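Local coordinates for hypothetical protein Atu2144 (Agrobacterium tumefaciens, PDB 2ODF) that is of unknown function but belongs to the N-formylglutamate amidohydrolase family, whose characterised members hydrolyse N-formylglutamate to formate and glutamate, at residues 172-177 against 200-205; 182-187 against 194-199; 208-213 against 219-224. One frame throughout, in Å; residues are numbered along the deposited sequence.

Contact 1 (172-177 against 200-205)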
loop_
_atom_site.group_PDB
_atom_site.type_symbol
_atom_site.label_atom_id
_atom_site.label_comp_id
_atom_site.label_asym_id
_atom_site.label_seq_id
_atom_site.Cartn_x
_atom_site.Cartn_y
_atom_site.Cartn_z
ATOM N N LEU A 172 22.991 -9.362 -8.660
ATOM C CA LEU A 172 21.666 -9.959 -8.496
ATOM C C LEU A 172 20.730 -9.581 -9.641
ATOM O O LEU A 172 20.789 -8.472 -10.196
ATOM C CB LEU A 172 21.068 -9.566 -7.155
ATOM C CG LEU A 172 21.499 -10.414 -5.954
ATOM C CD1 LEU A 172 23.003 -10.444 -5.789
ATOM C CD2 LEU A 172 20.853 -9.855 -4.728
ATOM N N HIS A 173 19.863 -10.510 -10.010
ATOM C CA HIS A 173 18.944 -10.263 -11.105
ATOM C C HIS A 173 17.761 -11.189 -10.976
ATOM O O HIS A 173 17.833 -12.184 -10.270
ATOM C CB HIS A 173 19.653 -10.448 -12.447
ATOM C CG HIS A 173 20.117 -11.848 -12.694
ATOM N ND1 HIS A 173 19.293 -12.817 -13.225
ATOM C CD2 HIS A 173 21.317 -12.441 -12.492
ATOM C CE1 HIS A 173 19.959 -13.954 -13.322
ATOM N NE2 HIS A 173 21.195 -13.748 -12.895
ATOM N N ASP A 174 16.671 -10.823 -11.644
ATOM C CA ASP A 174 15.461 -11.632 -11.728
ATOM C C ASP A 174 15.417 -12.259 -13.140
ATOM O O ASP A 174 16.464 -12.683 -13.673
ATOM C CB ASP A 174 14.248 -10.745 -11.394
ATOM C CG ASP A 174 13.020 -11.564 -10.970
ATOM O OD1 ASP A 174 12.337 -12.140 -11.851
ATOM O OD2 ASP A 174 12.759 -11.641 -9.754
ATOM N N ASN A 175 14.251 -12.278 -13.779
ATOM C CA ASN A 175 14.081 -12.992 -15.052
ATOM C C ASN A 175 14.755 -12.336 -16.260
ATOM O O ASN A 175 14.724 -12.887 -17.380
ATOM C CB ASN A 175 12.585 -13.300 -15.316
ATOM C CG ASN A 175 11.704 -12.044 -15.575
ATOM O OD1 ASN A 175 12.168 -10.993 -16.077
ATOM N ND2 ASN A 175 10.396 -12.181 -15.267
ATOM N N ASP A 176 15.348 -11.157 -16.048
ATOM C CA ASP A 176 16.167 -10.505 -17.030
ATOM C C ASP A 176 17.615 -10.489 -16.566
ATOM O O ASP A 176 17.985 -9.719 -15.651
ATOM C CB ASP A 176 15.656 -9.089 -17.253
ATOM C CG ASP A 176 16.530 -8.280 -18.193
ATOM O OD1 ASP A 176 17.468 -8.805 -18.840
ATOM O OD2 ASP A 176 16.247 -7.080 -18.281
ATOM N N SER A 177 18.441 -11.305 -17.208
ATOM C CA SER A 177 19.856 -11.433 -16.810
ATOM C C SER A 177 20.859 -10.646 -17.653
ATOM O O SER A 177 22.062 -10.848 -17.501
ATOM C CB SER A 177 20.264 -12.921 -16.858
ATOM O OG SER A 177 20.250 -13.379 -18.207
ATOM N N TYR A 200 22.165 -13.351 -1.889
ATOM C CA TYR A 200 20.745 -13.526 -2.049
ATOM C C TYR A 200 20.409 -13.479 -3.523
ATOM O O TYR A 200 21.167 -12.945 -4.318
ATOM C CB TYR A 200 19.976 -12.414 -1.317
ATOM C CG TYR A 200 20.272 -12.296 0.157
ATOM C CD1 TYR A 200 19.864 -13.283 1.059
ATOM C CD2 TYR A 200 20.921 -11.175 0.664
ATOM C CE1 TYR A 200 20.136 -13.163 2.424
ATOM C CE2 TYR A 200 21.189 -11.046 2.022
ATOM C CZ TYR A 200 20.796 -12.043 2.894
ATOM O OH TYR A 200 21.048 -11.899 4.240
ATOM N N GLY A 201 19.258 -14.048 -3.867
ATOM C CA GLY A 201 18.720 -13.994 -5.221
ATOM C C GLY A 201 17.202 -13.854 -5.189
ATOM O O GLY A 201 16.600 -13.710 -4.105
ATOM N N PRO A 202 16.567 -13.884 -6.374
ATOM C CA PRO A 202 15.105 -13.727 -6.443
ATOM C C PRO A 202 14.354 -14.777 -5.614
ATOM O O PRO A 202 13.232 -14.536 -5.165
ATOM C CB PRO A 202 14.798 -13.834 -7.948
ATOM C CG PRO A 202 15.997 -14.393 -8.574
ATOM C CD PRO A 202 17.167 -14.041 -7.713
ATOM N N GLU A 203 15.010 -15.902 -5.364
ATOM C CA GLU A 203 14.460 -16.937 -4.504
ATOM C C GLU A 203 14.196 -16.450 -3.082
ATOM O O GLU A 203 13.305 -16.968 -2.420
ATOM C CB GLU A 203 15.400 -18.141 -4.480
ATOM C CG GLU A 203 15.532 -18.833 -5.848
ATOM C CD GLU A 203 16.625 -19.894 -5.867
ATOM O OE1 GLU A 203 17.086 -20.286 -4.759
ATOM O OE2 GLU A 203 17.016 -20.350 -6.984
ATOM N N ASP A 204 14.961 -15.447 -2.633
ATOM C CA ASP A 204 14.867 -14.894 -1.272
ATOM C C ASP A 204 13.924 -13.696 -1.129
ATOM O O ASP A 204 13.796 -13.119 -0.051
ATOM C CB ASP A 204 16.271 -14.507 -0.800
ATOM C CG ASP A 204 17.251 -15.654 -0.915
ATOM O OD1 ASP A 204 17.046 -16.663 -0.212
ATOM O OD2 ASP A 204 18.214 -15.575 -1.708
ATOM N N GLY A 205 13.246 -13.324 -2.206
ATOM C CA GLY A 205 12.351 -12.173 -2.175
ATOM C C GLY A 205 13.087 -10.837 -2.196
ATOM O O GLY A 205 12.532 -9.806 -1.832
#
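Leu172 drives its branched end against the backbone carbonyl of Tyr200. Its CB stands back from this oxygen, but CG comes to 3.0 Å from Tyr200 O, and CD1 and CD2 lie at 3.4 and 3.1 Å from the same atom, so the fork straddles the carbonyl. CG is anti to the carbonyl carbon of Leu172 (chi1 -84°), which swings it out beside the backbone N and across to residue 200. With chi2 at 56° this is an uncommon leucine shape, and with so short an approach the exact placing of the fork is doubtful. Between the two segments, CD2 also comes near Tyr200 CB, at 4.4 Å.

Both segments are loops that run off the C-terminal ends of parallel strands of the central sheet, 169-172 and 194-196; the touching parts, 172-174 and 200-202, run only 16° apart. At residue 202 the second loop tightens into a short 3-10 turn. Proline suits this first position, because its ring fixes phi near the helical value and leaves no N-H to satisfy. Here the ring also turns its carbons to the other loop: CD of Pro202 lies 3.2 Å from His173 O, and CB of Pro202 is 3.5 Å from Asp174 OD2. Gly201, with no side chain to crowd CD of that ring, suits its place; its N-H donates to Asp204 OD2 at 2.8 Å, tying the turn to the residue ahead of it.

Asp174 slides past Pro202 in the opposite sense, and its carboxylate is shared out. OD2 takes Thr207 OG1 and a salt bridge from Arg211, while OD1 accepts the N-H of Asn175. His173 gives its ND1-H, in the ring plane, to Asp174 O at 2.9 Å, a nearly straight bond that braces the bend.

Contact 2 (182-187 against 194-199)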
loop_
_atom_site.group_PDB
_atom_site.type_symbol
_atom_site.label_atom_id
_atom_site.label_comp_id
_atom_site.label_asym_id
_atom_site.label_seq_id
_atom_site.Cartn_x
_atom_site.Cartn_y
_atom_site.Cartn_z
ATOM N N ALA A 182 26.499 -9.579 -18.475
ATOM C CA ALA A 182 27.563 -8.724 -18.969
ATOM C C ALA A 182 28.548 -8.368 -17.843
ATOM O O ALA A 182 29.764 -8.390 -18.052
ATOM C CB ALA A 182 26.985 -7.446 -19.586
ATOM N N MET A 183 28.032 -8.026 -16.665
ATOM C CA MET A 183 28.876 -7.665 -15.517
ATOM C C MET A 183 29.633 -8.876 -14.951
ATOM O O MET A 183 30.824 -8.778 -14.579
ATOM C CB MET A 183 28.030 -7.014 -14.406
ATOM C CG MET A 183 27.583 -5.591 -14.705
ATOM S SD MET A 183 26.541 -4.735 -13.464
ATOM C CE MET A 183 27.795 -4.309 -12.210
ATOM N N LEU A 184 28.975 -10.026 -14.902
ATOM C CA LEU A 184 29.636 -11.195 -14.382
ATOM C C LEU A 184 30.771 -11.643 -15.334
ATOM O O LEU A 184 31.823 -12.082 -14.888
ATOM C CB LEU A 184 28.621 -12.307 -14.143
ATOM C CG LEU A 184 27.802 -12.035 -12.884
ATOM C CD1 LEU A 184 26.452 -12.775 -12.922
ATOM C CD2 LEU A 184 28.617 -12.374 -11.617
ATOM N N ALA A 185 30.548 -11.501 -16.637
ATOM C CA ALA A 185 31.578 -11.865 -17.627
ATOM C C ALA A 185 32.732 -10.882 -17.540
ATOM O O ALA A 185 33.903 -11.255 -17.616
ATOM C CB ALA A 185 30.977 -11.900 -19.037
ATOM N N GLY A 186 32.388 -9.622 -17.340
ATOM C CA GLY A 186 33.374 -8.579 -17.186
ATOM C C GLY A 186 34.167 -8.676 -15.902
ATOM O O GLY A 186 35.246 -8.119 -15.801
ATOM N N ALA A 187 33.637 -9.380 -14.924
ATOM C CA ALA A 187 34.281 -9.496 -13.636
ATOM C C ALA A 187 35.181 -10.713 -13.575
ATOM O O ALA A 187 35.830 -10.932 -12.547
ATOM C CB ALA A 187 33.192 -9.561 -12.496
ATOM N N VAL A 194 33.234 -12.122 -6.923
ATOM C CA VAL A 194 32.029 -11.590 -7.550
ATOM C C VAL A 194 31.178 -12.764 -7.975
ATOM O O VAL A 194 31.659 -13.656 -8.666
ATOM C CB VAL A 194 32.358 -10.746 -8.784
ATOM C CG1 VAL A 194 31.063 -10.183 -9.429
ATOM C CG2 VAL A 194 33.316 -9.634 -8.444
ATOM N N ARG A 195 29.926 -12.810 -7.524
ATOM C CA ARG A 195 29.088 -13.974 -7.762
ATOM C C ARG A 195 27.655 -13.586 -8.102
ATOM O O ARG A 195 27.172 -12.549 -7.669
ATOM C CB ARG A 195 29.060 -14.857 -6.522
ATOM C CG ARG A 195 30.427 -15.339 -6.032
ATOM C CD ARG A 195 30.648 -16.757 -6.350
ATOM N NE ARG A 195 31.905 -17.295 -5.806
ATOM C CZ ARG A 195 33.115 -17.098 -6.332
ATOM N NH1 ARG A 195 33.288 -16.364 -7.439
ATOM N NH2 ARG A 195 34.172 -17.661 -5.751
ATOM N N ARG A 196 27.010 -14.439 -8.892
ATOM C CA ARG A 196 25.654 -14.246 -9.354
ATOM C C ARG A 196 24.693 -14.660 -8.244
ATOM O O ARG A 196 24.814 -15.767 -7.680
ATOM C CB ARG A 196 25.393 -15.148 -10.558
ATOM C CG ARG A 196 24.014 -15.044 -11.159
ATOM C CD ARG A 196 23.760 -16.202 -12.124
ATOM N NE ARG A 196 24.711 -16.147 -13.224
ATOM C CZ ARG A 196 24.588 -15.366 -14.291
ATOM N NH1 ARG A 196 23.534 -14.579 -14.437
ATOM N NH2 ARG A 196 25.520 -15.381 -15.224
ATOM N N ASN A 197 23.733 -13.793 -7.967
ATOM C CA ASN A 197 22.680 -14.058 -6.992
ATOM C C ASN A 197 23.211 -14.706 -5.725
ATOM O O ASN A 197 22.732 -15.751 -5.294
ATOM C CB ASN A 197 21.566 -14.901 -7.620
ATOM C CG ASN A 197 20.746 -14.106 -8.603
ATOM O OD1 ASN A 197 20.397 -14.569 -9.682
ATOM N ND2 ASN A 197 20.477 -12.899 -8.258
ATOM N N ASP A 198 24.168 -14.018 -5.118
ATOM C CA ASP A 198 24.844 -14.472 -3.930
ATOM C C ASP A 198 25.294 -13.187 -3.263
ATOM O O ASP A 198 26.012 -12.424 -3.885
ATOM C CB ASP A 198 26.056 -15.297 -4.378
ATOM C CG ASP A 198 26.686 -16.122 -3.273
ATOM O OD1 ASP A 198 26.445 -15.890 -2.076
ATOM O OD2 ASP A 198 27.494 -16.993 -3.637
ATOM N N PRO A 199 24.919 -12.954 -1.984
ATOM C CA PRO A 199 24.356 -13.865 -0.984
ATOM C C PRO A 199 22.855 -14.098 -1.038
ATOM O O PRO A 199 22.336 -14.924 -0.279
ATOM C CB PRO A 199 24.730 -13.183 0.334
ATOM C CG PRO A 199 24.660 -11.741 -0.000
ATOM C CD PRO A 199 25.118 -11.607 -1.416
#
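Leu184 and Arg196 meet at about a right angle, the leucine ending where the arginine folds over it. CD1 of Leu184 lies over the centre of one face of the guanidinium, 3.5 Å from Arg196 CZ, and the same methyl is 3.5 Å from Arg196 CB. One methyl can touch both ends of so long a chain because the arginine turns back at chi3 (-62°) after an extended start. The flat, weakly hydrated face of a guanidinium accepts an apolar neighbour readily, leaving the nitrogens at its rim for polar partners; NH1 forms a salt bridge with Asp181, one turn back along the helix from Leu184.

The second branch of the leucine faces the strand itself. CD2 rests 3.8 Å from Arg195 C and 3.9 Å from Val194 CG1. This is the packing of a beta-alpha-beta unit: helix 178-186 returns over the sheet between parallel strands 169-172 and 194-196, and its final turn runs roughly antiparallel to the second of them, at 146°.

Where the helix ends the spacing closes further. Ala187 has only a methyl to offer, which lets the chain come close, and its CB meets Val194 CG1 at 3.8 Å. With CG1 anti to its backbone N, Val194 sets this methyl against both Ala187 CB and Leu184 CD2, while Ile171 of the neighbouring strand touches both Val194 and Leu184.

Contact 3 (208-213 against 219-224)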
loop_
_atom_site.group_PDB
_atom_site.type_symbol
_atom_site.label_atom_id
_atom_site.label_comp_id
_atom_site.label_asym_id
_atom_site.label_seq_id
_atom_site.Cartn_x
_atom_site.Cartn_y
_atom_site.Cartn_z
ATOM N N HIS A 208 12.239 -7.466 -5.402
ATOM C CA HIS A 208 10.945 -6.751 -5.510
ATOM C C HIS A 208 11.023 -5.490 -6.337
ATOM O O HIS A 208 10.249 -5.287 -7.281
ATOM C CB HIS A 208 10.435 -6.416 -4.090
ATOM C CG HIS A 208 9.074 -5.801 -4.066
ATOM N ND1 HIS A 208 8.005 -6.328 -4.755
ATOM C CD2 HIS A 208 8.615 -4.692 -3.447
ATOM C CE1 HIS A 208 6.937 -5.574 -4.536
ATOM N NE2 HIS A 208 7.283 -4.587 -3.729
ATOM N N THR A 209 11.943 -4.597 -5.987
ATOM C CA THR A 209 12.114 -3.337 -6.706
ATOM C C THR A 209 12.352 -3.532 -8.232
ATOM O O THR A 209 11.820 -2.791 -9.062
ATOM C CB THR A 209 13.241 -2.508 -6.030
ATOM O OG1 THR A 209 12.826 -2.177 -4.677
ATOM C CG2 THR A 209 13.550 -1.267 -6.832
ATOM N N LEU A 210 13.159 -4.519 -8.589
ATOM C CA LEU A 210 13.369 -4.881 -9.993
ATOM C C LEU A 210 12.027 -5.353 -10.638
ATOM O O LEU A 210 11.675 -4.937 -11.749
ATOM C CB LEU A 210 14.417 -5.991 -10.104
ATOM C CG LEU A 210 15.806 -5.713 -9.478
ATOM C CD1 LEU A 210 16.758 -6.916 -9.676
ATOM C CD2 LEU A 210 16.361 -4.387 -10.041
ATOM N N ARG A 211 11.296 -6.191 -9.920
ATOM C CA ARG A 211 9.980 -6.664 -10.366
ATOM C C ARG A 211 8.983 -5.521 -10.572
ATOM O O ARG A 211 8.181 -5.586 -11.506
ATOM C CB ARG A 211 9.389 -7.720 -9.428
ATOM C CG ARG A 211 10.153 -9.027 -9.407
ATOM C CD ARG A 211 9.544 -10.077 -8.504
ATOM N NE ARG A 211 10.312 -11.314 -8.629
ATOM C CZ ARG A 211 10.141 -12.384 -7.870
ATOM N NH1 ARG A 211 9.194 -12.406 -6.936
ATOM N NH2 ARG A 211 10.919 -13.446 -8.062
ATOM N N LEU A 212 9.030 -4.483 -9.731
ATOM C CA LEU A 212 8.121 -3.339 -9.871
ATOM C C LEU A 212 8.461 -2.396 -11.012
ATOM O O LEU A 212 7.562 -1.871 -11.669
ATOM C CB LEU A 212 8.081 -2.513 -8.581
ATOM C CG LEU A 212 7.472 -3.125 -7.309
ATOM C CD1 LEU A 212 7.281 -2.025 -6.263
ATOM C CD2 LEU A 212 6.163 -3.864 -7.613
ATOM N N HIS A 213 9.744 -2.162 -11.245
ATOM C CA HIS A 213 10.176 -1.035 -12.082
ATOM C C HIS A 213 10.938 -1.382 -13.358
ATOM O O HIS A 213 10.856 -0.627 -14.320
ATOM C CB HIS A 213 11.045 -0.086 -11.249
ATOM C CG HIS A 213 10.347 0.459 -10.037
ATOM N ND1 HIS A 213 9.269 1.310 -10.129
ATOM C CD2 HIS A 213 10.585 0.289 -8.712
ATOM C CE1 HIS A 213 8.866 1.636 -8.908
ATOM N NE2 HIS A 213 9.632 1.012 -8.031
ATOM N N LEU A 219 13.453 -3.001 -19.090
ATOM C CA LEU A 219 14.615 -2.173 -18.868
ATOM C C LEU A 219 15.786 -3.013 -18.358
ATOM O O LEU A 219 15.602 -3.934 -17.545
ATOM C CB LEU A 219 14.280 -1.102 -17.810
ATOM C CG LEU A 219 13.099 -0.176 -18.035
ATOM C CD1 LEU A 219 12.904 0.796 -16.840
ATOM C CD2 LEU A 219 13.219 0.599 -19.327
ATOM N N LEU A 220 16.988 -2.678 -18.823
ATOM C CA LEU A 220 18.184 -3.277 -18.280
ATOM C C LEU A 220 18.211 -2.971 -16.786
ATOM O O LEU A 220 17.799 -1.887 -16.334
ATOM C CB LEU A 220 19.441 -2.717 -18.960
ATOM C CG LEU A 220 19.708 -3.056 -20.438
ATOM C CD1 LEU A 220 20.867 -2.231 -21.033
ATOM C CD2 LEU A 220 19.985 -4.547 -20.604
ATOM N N ASN A 221 18.708 -3.914 -16.010
ATOM C CA ASN A 221 18.677 -3.748 -14.584
ATOM C C ASN A 221 19.605 -4.679 -13.862
ATOM O O ASN A 221 19.943 -5.731 -14.348
ATOM C CB ASN A 221 17.246 -3.962 -14.072
ATOM C CG ASN A 221 16.736 -5.344 -14.333
ATOM O OD1 ASN A 221 16.305 -5.684 -15.466
ATOM N ND2 ASN A 221 16.748 -6.158 -13.298
ATOM N N VAL A 222 19.984 -4.284 -12.668
ATOM C CA VAL A 222 20.763 -5.155 -11.815
ATOM C C VAL A 222 20.638 -4.668 -10.379
ATOM O O VAL A 222 20.399 -3.503 -10.101
ATOM C CB VAL A 222 22.272 -5.177 -12.253
ATOM C CG1 VAL A 222 22.968 -3.807 -11.901
ATOM C CG2 VAL A 222 23.017 -6.329 -11.618
ATOM N N MET A 223 20.838 -5.586 -9.461
ATOM C CA MET A 223 20.914 -5.263 -8.053
ATOM C C MET A 223 22.311 -5.632 -7.614
ATOM O O MET A 223 22.769 -6.731 -7.875
ATOM C CB MET A 223 19.839 -6.071 -7.320
ATOM C CG MET A 223 19.894 -6.112 -5.802
ATOM S SD MET A 223 18.453 -6.921 -5.024
ATOM C CE MET A 223 19.095 -6.960 -3.415
ATOM N N ILE A 224 22.997 -4.678 -6.995
ATOM C CA ILE A 224 24.365 -4.842 -6.579
ATOM C C ILE A 224 24.420 -4.951 -5.046
ATOM O O ILE A 224 23.953 -4.070 -4.331
ATOM C CB ILE A 224 25.269 -3.638 -7.072
ATOM C CG1 ILE A 224 25.305 -3.573 -8.581
ATOM C CG2 ILE A 224 26.688 -3.779 -6.576
ATOM C CD1 ILE A 224 25.892 -2.351 -9.098
#
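His213, whose backbone O meets Leu219 CD1 at 3.5 Å, carries a ring with Leu212 CB 3.7 Å above one face, toward the rim, and Thr209 CG2 at its edge, in plane. NE2 of this ring is hydrogen-bonded to His131 ND1 on helix 116-143, and the two rings meet with their planes about 20° apart. A second flat group is the amide of Asn221, which lies against both methyls of Leu210; its oxygen and nitrogen are probably exchanged in the model, so only the place of the group is secure.

Leu210 carries most of the helix's contact with the strand. Its CG, beside the backbone N (chi1 -56°), sends CD1 to 4.0 Å from Met223 CB, where the two side chains cross at about a right angle. Met223 itself runs on, extended, toward strand 149-156. A branched leucine suits a place bounded by two residues on one strand face.

Helix 208-213 runs almost antiparallel to strand 220-224, 9.2 Å from its axis. Helix 116-143 packs beside it, Glu116 of the second subunit binds His208 and Arg211, and on the other face of the strand Val222 meets helix 178-186.

In the fold
Along the chain, contact 1 spans 172 to 205 and encloses contact 2, while contact 3 follows both. Contact 1 lies between the others, its centre about 9 Å from that of contact 3 and 12 Å from that of contact 2; the outer two are about 15 Å apart. All three are built on one edge of the mixed sheet, where strand 169-172 stands between the outermost strand 194-196 and 220-227, joined to the latter by a probable hydrogen bond, Leu172 N to Met223 O. Helices 178-186 and 208-213 cover opposite faces of the sheet here, so residues 172-224 build much of both sides of this edge, and Met183 reaches from contact 2 to Val222 and Ile224 of contact 3.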